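Local structure of 2-keto-3-deoxygluconate kinase (Thermotoga maritima, 2AFB) at residues Ile251-Ser256 with Tyr263-Val268; Ile282-Arg287 with Leu321-Pro326; Ile135-Arg140 with Asn167-Thr172. The protein probably phosphorylates 2-keto-3-deoxygluconate with ATP as a pfkB-family sugar kinase of the ribokinase clan. All coordinates share one frame; numbering follows the deposited sequence.

Interaction 1 of 3, residues Ile251-Ser256 with Tyr263-Val268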
loop_
_atom_site.group_PDB
_atom_site.type_symbol
_atom_site.label_atom_id
_atom_site.label_comp_id
_atom_site.label_asym_id
_atom_site.label_seq_id
_atom_site.Cartn_x
_atom_site.Cartn_y
_atom_site.Cartn_z
ATOM N N ILE A 251 33.771 7.171 19.893
ATOM C CA ILE A 251 33.806 7.980 18.690
ATOM C C ILE A 251 33.445 7.137 17.498
ATOM O O ILE A 251 34.000 6.044 17.310
ATOM C CB ILE A 251 35.214 8.602 18.420
ATOM C CG1 ILE A 251 35.539 9.695 19.420
ATOM C CG2 ILE A 251 35.277 9.216 17.049
ATOM C CD1 ILE A 251 37.006 10.075 19.431
ATOM N N THR A 252 32.533 7.664 16.691
ATOM C CA THR A 252 32.021 6.968 15.514
ATOM C C THR A 252 32.860 7.370 14.306
ATOM O O THR A 252 33.321 8.487 14.198
ATOM C CB THR A 252 30.560 7.272 15.243
ATOM O OG1 THR A 252 30.350 8.691 15.160
ATOM C CG2 THR A 252 29.668 6.728 16.323
ATOM N N LEU A 253 33.022 6.433 13.384
ATOM C CA LEU A 253 33.855 6.637 12.197
ATOM C C LEU A 253 33.096 6.177 10.898
ATOM O O LEU A 253 33.163 5.027 10.480
ATOM C CB LEU A 253 35.160 5.897 12.392
ATOM C CG LEU A 253 35.853 5.943 13.804
ATOM C CD1 LEU A 253 36.803 4.762 14.054
ATOM C CD2 LEU A 253 36.625 7.207 13.956
ATOM N N ARG A 254 32.397 7.121 10.287
ATOM C CA ARG A 254 31.623 6.895 9.076
ATOM C C ARG A 254 32.423 7.321 7.879
ATOM O O ARG A 254 32.939 8.436 7.863
ATOM C CB ARG A 254 30.378 7.753 9.101
ATOM C CG ARG A 254 29.445 7.469 7.958
ATOM C CD ARG A 254 28.189 8.344 8.017
ATOM N NE ARG A 254 27.245 7.997 9.090
ATOM C CZ ARG A 254 26.457 6.901 9.151
ATOM N NH1 ARG A 254 26.505 5.920 8.225
ATOM N NH2 ARG A 254 25.613 6.769 10.182
ATOM N N GLU A 255 32.495 6.466 6.859
ATOM C CA GLU A 255 33.091 6.850 5.584
ATOM C C GLU A 255 31.984 6.807 4.553
ATOM O O GLU A 255 31.537 5.733 4.157
ATOM C CB GLU A 255 34.227 5.914 5.202
ATOM C CG GLU A 255 35.157 5.579 6.348
ATOM C CD GLU A 255 36.119 4.432 6.026
ATOM O OE1 GLU A 255 36.494 4.304 4.823
ATOM O OE2 GLU A 255 36.478 3.682 6.981
ATOM N N SER A 256 31.533 7.989 4.137
ATOM C CA SER A 256 30.297 8.119 3.370
ATOM C C SER A 256 30.534 8.022 1.858
ATOM O O SER A 256 30.488 9.018 1.151
ATOM C CB SER A 256 29.558 9.407 3.765
ATOM O OG SER A 256 28.149 9.229 3.689
ATOM N N TYR A 263 31.134 2.768 4.918
ATOM C CA TYR A 263 31.910 1.966 5.823
ATOM C C TYR A 263 31.664 2.517 7.198
ATOM O O TYR A 263 31.432 3.722 7.351
ATOM C CB TYR A 263 33.374 2.050 5.475
ATOM C CG TYR A 263 33.688 1.325 4.199
ATOM C CD1 TYR A 263 33.581 1.971 2.969
ATOM C CD2 TYR A 263 34.079 -0.014 4.224
ATOM C CE1 TYR A 263 33.868 1.313 1.802
ATOM C CE2 TYR A 263 34.390 -0.682 3.064
ATOM C CZ TYR A 263 34.279 -0.012 1.853
ATOM O OH TYR A 263 34.580 -0.674 0.692
ATOM N N TRP A 264 31.687 1.643 8.200
ATOM C CA TRP A 264 31.347 2.048 9.574
ATOM C C TRP A 264 32.168 1.273 10.583
ATOM O O TRP A 264 32.274 0.028 10.513
ATOM C CB TRP A 264 29.849 1.806 9.800
ATOM C CG TRP A 264 29.314 2.035 11.168
ATOM C CD1 TRP A 264 29.124 1.076 12.157
ATOM C CD2 TRP A 264 28.886 3.290 11.739
ATOM N NE1 TRP A 264 28.601 1.683 13.293
ATOM C CE2 TRP A 264 28.446 3.030 13.056
ATOM C CE3 TRP A 264 28.814 4.605 11.261
ATOM C CZ2 TRP A 264 27.952 4.060 13.897
ATOM C CZ3 TRP A 264 28.311 5.586 12.085
ATOM C CH2 TRP A 264 27.891 5.307 13.385
ATOM N N SER A 265 32.697 2.015 11.552
ATOM C CA SER A 265 33.472 1.437 12.648
ATOM C C SER A 265 33.457 2.420 13.796
ATOM O O SER A 265 33.005 3.555 13.633
ATOM C CB SER A 265 34.912 1.148 12.227
ATOM O OG SER A 265 35.604 2.350 12.006
ATOM N N VAL A 266 33.907 1.979 14.962
ATOM C CA VAL A 266 33.927 2.863 16.151
ATOM C C VAL A 266 35.184 2.689 16.931
ATOM O O VAL A 266 35.945 1.737 16.687
ATOM C CB VAL A 266 32.718 2.624 17.106
ATOM C CG1 VAL A 266 31.403 2.733 16.317
ATOM C CG2 VAL A 266 32.856 1.224 17.876
HETATM N N MSE A 267 35.429 3.652 17.826
HETATM C CA MSE A 267 36.507 3.544 18.752
HETATM C C MSE A 267 35.994 3.789 20.145
HETATM O O MSE A 267 35.243 4.723 20.368
HETATM C CB MSE A 267 37.593 4.560 18.449
HETATM C CG MSE A 267 38.816 4.410 19.342
HETATM SE SE MSE A 267 39.788 6.150 19.574
HETATM C CE MSE A 267 38.344 7.196 20.446
ATOM N N VAL A 268 36.460 2.987 21.087
ATOM C CA VAL A 268 36.199 3.249 22.490
ATOM C C VAL A 268 37.522 3.506 23.124
ATOM O O VAL A 268 38.427 2.691 23.026
ATOM C CB VAL A 268 35.465 2.061 23.146
ATOM C CG1 VAL A 268 35.503 2.133 24.662
ATOM C CG2 VAL A 268 34.028 2.016 22.634
HETATM O O HOH W 1 35.040 3.181 9.280
#
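With CG trans to the backbone N in both residues (chi1 -174° in R254, 175° in W264), the side chains of R254 and W264 rise from the same face of the sheet and meet above it. The arginine chain then bends at chi3, which lays its guanidinium beside the indole: CZ3 of W264 sits over one face of that group, toward its rim, and R254 NH2 is 3.5 Å from W264 CZ3. The two planes are inclined by 41°, so this is an oblique contact rather than a flat stack. R254 NH1 is hydrogen-bonded to N262 and H323, and W264 NE1 to S319, which hold both groups in place. The methyl of T252 meets the adjoining corner of the same six-membered ring, T252 CG2 lying 3.7 Å from W264 CH2.

Strands 248-255 and 261-270 form an antiparallel beta hairpin within the main sheet of the ribokinase-like fold. Three hydrogen-bonded pairs, I251 with M267, L253 with S265 and E255 with Y263, alternate with the non-hydrogen-bonded pairs T252 with V266 and R254 with W264. The bond from E255 N to Y263 O (3.0 Å) is nearly straight.

On the face bearing L253 and S265, a water donates to L253 O and E255 OE2 and accepts from S265 OG, the last at 2.9 Å. L253 CD1 lies 3.4 Å from S265 OG. E255 runs extended past CB of Y263, its CD 3.7 Å from Y263 CB, and its OE2 also forms a salt bridge with R279. Farther along, I251 and selenomethionine M267 lie side by side on this face, which helix 230-244 covers through Y233 and A237.

Interaction 2 of 3, residues Ile282-Arg287 with Leu321-Pro326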
loop_
_atom_site.group_PDB
_atom_site.type_symbol
_atom_site.label_atom_id
_atom_site.label_comp_id
_atom_site.label_asym_id
_atom_site.label_seq_id
_atom_site.Cartn_x
_atom_site.Cartn_y
_atom_site.Cartn_z
ATOM N N ILE A 282 28.423 -1.302 4.578
ATOM C CA ILE A 282 26.994 -1.463 4.808
ATOM C C ILE A 282 26.252 -0.970 3.580
ATOM O O ILE A 282 26.497 0.157 3.136
ATOM C CB ILE A 282 26.549 -0.597 6.024
ATOM C CG1 ILE A 282 27.420 -0.945 7.244
ATOM C CG2 ILE A 282 25.049 -0.758 6.291
ATOM C CD1 ILE A 282 27.103 -0.099 8.468
ATOM N N HIS A 283 25.375 -1.808 3.017
ATOM C CA HIS A 283 24.310 -1.330 2.127
ATOM C C HIS A 283 23.163 -0.929 3.032
ATOM O O HIS A 283 22.527 -1.778 3.687
ATOM C CB HIS A 283 23.822 -2.386 1.135
ATOM C CG HIS A 283 24.715 -2.604 -0.038
ATOM N ND1 HIS A 283 26.002 -3.099 0.076
ATOM C CD2 HIS A 283 24.486 -2.439 -1.366
ATOM C CE1 HIS A 283 26.522 -3.224 -1.132
ATOM N NE2 HIS A 283 25.618 -2.843 -2.027
ATOM N N ILE A 284 22.883 0.358 3.031
ATOM C CA ILE A 284 22.010 0.996 3.973
ATOM C C ILE A 284 20.512 0.875 3.613
ATOM O O ILE A 284 20.142 1.076 2.470
ATOM C CB ILE A 284 22.435 2.505 4.042
ATOM C CG1 ILE A 284 23.886 2.611 4.563
ATOM C CG2 ILE A 284 21.505 3.286 4.876
ATOM C CD1 ILE A 284 24.493 3.978 4.389
ATOM N N VAL A 285 19.673 0.504 4.585
ATOM C CA VAL A 285 18.206 0.586 4.482
ATOM C C VAL A 285 17.723 1.958 5.084
ATOM O O VAL A 285 16.940 2.707 4.467
ATOM C CB VAL A 285 17.548 -0.513 5.270
ATOM C CG1 VAL A 285 16.052 -0.294 5.393
ATOM C CG2 VAL A 285 17.885 -1.865 4.676
ATOM N N ASP A 286 18.207 2.264 6.283
ATOM C CA ASP A 286 17.857 3.507 6.986
ATOM C C ASP A 286 18.946 3.836 7.992
ATOM O O ASP A 286 18.957 3.269 9.076
ATOM C CB ASP A 286 16.509 3.359 7.707
ATOM C CG ASP A 286 15.852 4.724 8.084
ATOM O OD1 ASP A 286 16.578 5.778 8.254
ATOM O OD2 ASP A 286 14.585 4.711 8.201
ATOM N N ARG A 287 19.817 4.787 7.656
ATOM C CA ARG A 287 20.915 5.160 8.569
ATOM C C ARG A 287 20.479 6.001 9.769
ATOM O O ARG A 287 21.250 6.173 10.726
ATOM C CB ARG A 287 22.025 5.898 7.831
ATOM C CG ARG A 287 21.920 7.412 7.877
ATOM C CD ARG A 287 23.039 8.081 7.066
ATOM N NE ARG A 287 24.075 8.791 7.839
ATOM C CZ ARG A 287 24.863 9.761 7.325
ATOM N NH1 ARG A 287 24.725 10.145 6.060
ATOM N NH2 ARG A 287 25.796 10.370 8.062
ATOM N N LEU A 321 24.031 -2.731 12.549
ATOM C CA LEU A 321 22.717 -3.354 12.352
ATOM C C LEU A 321 21.587 -2.338 12.274
ATOM O O LEU A 321 20.672 -2.497 11.459
ATOM C CB LEU A 321 22.431 -4.412 13.414
ATOM C CG LEU A 321 23.259 -5.714 13.313
ATOM C CD1 LEU A 321 23.200 -6.513 14.591
ATOM C CD2 LEU A 321 22.791 -6.603 12.170
ATOM N N LYS A 322 21.638 -1.276 13.060
ATOM C CA LYS A 322 20.605 -0.249 12.955
ATOM C C LYS A 322 20.479 0.224 11.490
ATOM O O LYS A 322 19.380 0.449 11.018
ATOM C CB LYS A 322 20.891 0.961 13.893
ATOM C CG LYS A 322 19.905 2.137 13.793
ATOM C CD LYS A 322 18.436 1.716 13.861
ATOM C CE LYS A 322 17.461 2.671 13.153
ATOM N NZ LYS A 322 17.505 2.788 11.644
ATOM N N HIS A 323 21.590 0.317 10.765
ATOM C CA HIS A 323 21.571 0.826 9.382
ATOM C C HIS A 323 20.631 -0.025 8.503
ATOM O O HIS A 323 20.248 0.416 7.407
ATOM C CB HIS A 323 22.939 0.790 8.738
ATOM C CG HIS A 323 23.898 1.854 9.184
ATOM N ND1 HIS A 323 24.616 1.779 10.367
ATOM C CD2 HIS A 323 24.336 2.962 8.549
ATOM C CE1 HIS A 323 25.441 2.807 10.442
ATOM N NE2 HIS A 323 25.272 3.558 9.367
ATOM N N THR A 324 20.266 -1.232 8.983
ATOM C CA THR A 324 19.475 -2.231 8.213
ATOM C C THR A 324 17.991 -2.226 8.538
ATOM O O THR A 324 17.203 -2.971 7.903
ATOM C CB THR A 324 19.992 -3.710 8.436
ATOM O OG1 THR A 324 19.715 -4.123 9.776
ATOM C CG2 THR A 324 21.512 -3.783 8.226
ATOM N N ILE A 325 17.633 -1.436 9.534
ATOM C CA ILE A 325 16.286 -1.435 10.146
ATOM C C ILE A 325 15.569 -0.098 9.871
ATOM O O ILE A 325 16.063 0.941 10.319
ATOM C CB ILE A 325 16.416 -1.690 11.655
ATOM C CG1 ILE A 325 17.009 -3.072 11.899
ATOM C CG2 ILE A 325 15.104 -1.676 12.421
ATOM C CD1 ILE A 325 17.425 -3.224 13.329
ATOM N N PRO A 326 14.418 -0.140 9.122
ATOM C CA PRO A 326 13.572 1.021 8.858
ATOM C C PRO A 326 13.126 1.700 10.152
ATOM O O PRO A 326 12.868 1.031 11.140
ATOM C CB PRO A 326 12.358 0.434 8.119
ATOM C CG PRO A 326 12.857 -0.847 7.495
ATOM C CD PRO A 326 13.871 -1.366 8.480
#
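I282 and H323 cross at about a right angle, the isoleucine setting its CD1 methyl over one face of the imidazole. This CH-pi contact has I282 CD1 3.8 Å from the centroid of the H323 ring, 15° off its normal. The other isoleucine branch, I282 CG2, lies 3.6 Å from H323 CB, while R287 CB and I284 CG1 approach the ring obliquely near CD2. The H323 nitrogens are both engaged, ND1 with S319 O and NE2 with R254. Replaced by an alanine, H323 would probably leave I282 CD1 without a ring to lie over and R254 NH1 without one of its acceptors.

Two backbone donors converge on H323 O: V285 N at 2.9 Å and D286 N at 3.0 Å, the latter from above the carbonyl plane. V285 CG1 packs obliquely on P326, 3.9 Å from its CG. K322, bent at chi2 and chi4, brings NZ back to I325 O at 2.7 Å and gives D286 O a weak bond.

The contact joins the end of strand 273-283 to the turn after helix 308-322. A290 of helix 290-304 touches H323, W264 of strand 261-270 packs on I282, and R109 of the second subunit bonds T324 O.

Interaction 3 of 3, residues Ile135-Arg140 with Asn167-Thr172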
loop_
_atom_site.group_PDB
_atom_site.type_symbol
_atom_site.label_atom_id
_atom_site.label_comp_id
_atom_site.label_asym_id
_atom_site.label_seq_id
_atom_site.Cartn_x
_atom_site.Cartn_y
_atom_site.Cartn_z
ATOM N N ILE A 135 12.539 11.970 39.015
ATOM C CA ILE A 135 13.024 11.351 37.804
ATOM C C ILE A 135 14.310 10.536 38.039
ATOM O O ILE A 135 14.392 9.372 37.625
ATOM C CB ILE A 135 13.266 12.421 36.693
ATOM C CG1 ILE A 135 11.950 12.992 36.181
ATOM C CG2 ILE A 135 14.066 11.845 35.485
ATOM C CD1 ILE A 135 12.124 14.337 35.415
ATOM N N LEU A 136 15.309 11.137 38.677
ATOM C CA LEU A 136 16.628 10.498 38.760
ATOM C C LEU A 136 16.813 9.660 40.022
ATOM O O LEU A 136 17.850 9.011 40.187
ATOM C CB LEU A 136 17.749 11.525 38.600
ATOM C CG LEU A 136 17.824 12.200 37.237
ATOM C CD1 LEU A 136 18.665 13.486 37.294
ATOM C CD2 LEU A 136 18.375 11.277 36.197
ATOM N N ASP A 137 15.803 9.639 40.888
ATOM C CA ASP A 137 15.855 8.770 42.044
ATOM C C ASP A 137 16.141 7.351 41.565
ATOM O O ASP A 137 15.430 6.807 40.715
ATOM C CB ASP A 137 14.575 8.829 42.859
ATOM C CG ASP A 137 14.711 8.114 44.212
ATOM O OD1 ASP A 137 15.513 8.593 45.047
ATOM O OD2 ASP A 137 14.020 7.081 44.436
ATOM N N GLY A 138 17.221 6.769 42.075
ATOM C CA GLY A 138 17.564 5.384 41.763
ATOM C C GLY A 138 18.175 5.137 40.389
ATOM O O GLY A 138 18.399 3.994 40.022
ATOM N N ALA A 139 18.415 6.201 39.611
ATOM C CA ALA A 139 18.961 6.067 38.253
ATOM C C ALA A 139 20.432 5.642 38.290
ATOM O O ALA A 139 21.203 6.164 39.074
ATOM C CB ALA A 139 18.818 7.397 37.459
ATOM N N ARG A 140 20.809 4.718 37.429
ATOM C CA ARG A 140 22.218 4.328 37.312
ATOM C C ARG A 140 22.890 5.170 36.228
ATOM O O ARG A 140 24.122 5.230 36.147
ATOM C CB ARG A 140 22.353 2.855 36.931
ATOM C CG ARG A 140 21.376 1.917 37.625
ATOM C CD ARG A 140 21.958 1.230 38.825
ATOM N NE ARG A 140 22.607 -0.051 38.505
ATOM C CZ ARG A 140 22.236 -1.269 38.944
ATOM N NH1 ARG A 140 21.157 -1.474 39.714
ATOM N NH2 ARG A 140 22.965 -2.317 38.594
ATOM N N ASN A 167 24.503 14.847 39.535
ATOM C CA ASN A 167 25.773 14.971 40.245
ATOM C C ASN A 167 25.576 14.805 41.733
ATOM O O ASN A 167 26.386 14.175 42.380
ATOM C CB ASN A 167 26.396 16.329 39.958
ATOM C CG ASN A 167 27.707 16.538 40.674
ATOM O OD1 ASN A 167 28.660 15.785 40.472
ATOM N ND2 ASN A 167 27.777 17.584 41.479
ATOM N N GLU A 168 24.506 15.390 42.272
ATOM C CA GLU A 168 24.157 15.193 43.688
ATOM C C GLU A 168 23.959 13.709 43.993
ATOM O O GLU A 168 24.399 13.237 45.023
ATOM C CB GLU A 168 22.883 15.979 44.044
ATOM C CG GLU A 168 22.153 15.561 45.344
ATOM C CD GLU A 168 20.657 15.954 45.333
ATOM O OE1 GLU A 168 20.268 16.927 44.615
ATOM O OE2 GLU A 168 19.873 15.258 46.028
ATOM N N LYS A 169 23.318 12.977 43.081
ATOM C CA LYS A 169 22.932 11.570 43.327
ATOM C C LYS A 169 24.004 10.552 42.904
ATOM O O LYS A 169 23.861 9.346 43.131
ATOM C CB LYS A 169 21.609 11.251 42.645
ATOM C CG LYS A 169 20.420 11.867 43.333
ATOM C CD LYS A 169 19.158 11.481 42.666
ATOM C CE LYS A 169 17.949 12.151 43.295
ATOM N NZ LYS A 169 17.659 11.579 44.638
ATOM N N GLY A 170 25.078 11.042 42.307
ATOM C CA GLY A 170 26.180 10.179 41.849
ATOM C C GLY A 170 25.808 9.370 40.605
ATOM O O GLY A 170 26.343 8.310 40.368
ATOM N N VAL A 171 24.885 9.892 39.813
ATOM C CA VAL A 171 24.428 9.227 38.609
ATOM C C VAL A 171 25.466 9.434 37.490
ATOM O O VAL A 171 25.930 10.554 37.289
ATOM C CB VAL A 171 23.059 9.803 38.207
ATOM C CG1 VAL A 171 22.537 9.200 36.877
ATOM C CG2 VAL A 171 22.059 9.591 39.324
ATOM N N THR A 172 25.818 8.362 36.765
ATOM C CA THR A 172 26.688 8.449 35.606
ATOM C C THR A 172 25.987 9.185 34.502
ATOM O O THR A 172 24.805 8.924 34.230
ATOM C CB THR A 172 27.148 7.078 35.081
ATOM O OG1 THR A 172 27.832 6.376 36.131
ATOM C CG2 THR A 172 28.133 7.291 33.937
#
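The beta-alpha-beta unit of strand 139-145, helix 155-169 and strand 172-176 is drawn together here at one end, where the turn leading into its first strand meets the turn leading into its second. V171 is the central side chain. Its CG2 methyl lies 3.5 Å from A139 O, and its CG1 is 4.2 Å from A139 CB. With CG1 trans to the backbone N (chi1 177°), the valine spreads its two methyls against the backbone of A139 and R140. Next along the chain, T172 CB approaches R140 O at 3.7 Å.

Both approaches are tight turns containing a glycine with positive phi. L136 to A139 forms a type II beta turn, closed by a bond from A139 N to L136 O (2.9 Å). Across from it, helix 155-169 ends in a Schellman motif with G170 as its C-prime residue. K169, the last residue before that glycine, extends alongside the first turn. Its CD rests 3.7 Å from L136 O, and the bend at chi4 carries NZ toward D137. The resulting salt bridge is long, with D137 OD1 3.7 Å from K169 NZ; E133 offers the lysine a second ion pair, also long and weak.

F142, from the first strand of the unit, touches both L136 and V171. The chemistry is thus divided between an apolar centre around V171 and a long ion pair at its exposed border. Because the D137-K169 pair is long and lies toward the solvent, it is likely to contribute less to holding the turns together than the valine contacts do.

In the fold
All three interactions reach the same nine-stranded sheet and follow one another along the chain in the order 3, 1, 2. Interactions 1 and 2 are neighbours, with centres about 14 Å apart: strands 261-270 and 273-283 are adjacent in sequence and sheet, and R254 and W264 meet H323 and I282. Together they tie the antiparallel edge of the sheet to the end of helix 308-322. Interaction 3 lies among the parallel strands, its centre about 30 Å from that of interaction 1 and about 34 Å from that of interaction 2, which is on the opposite side of the chain's centre. It touches neither (nearest atoms about 13 Å from interaction 1), so the sheet itself connects them.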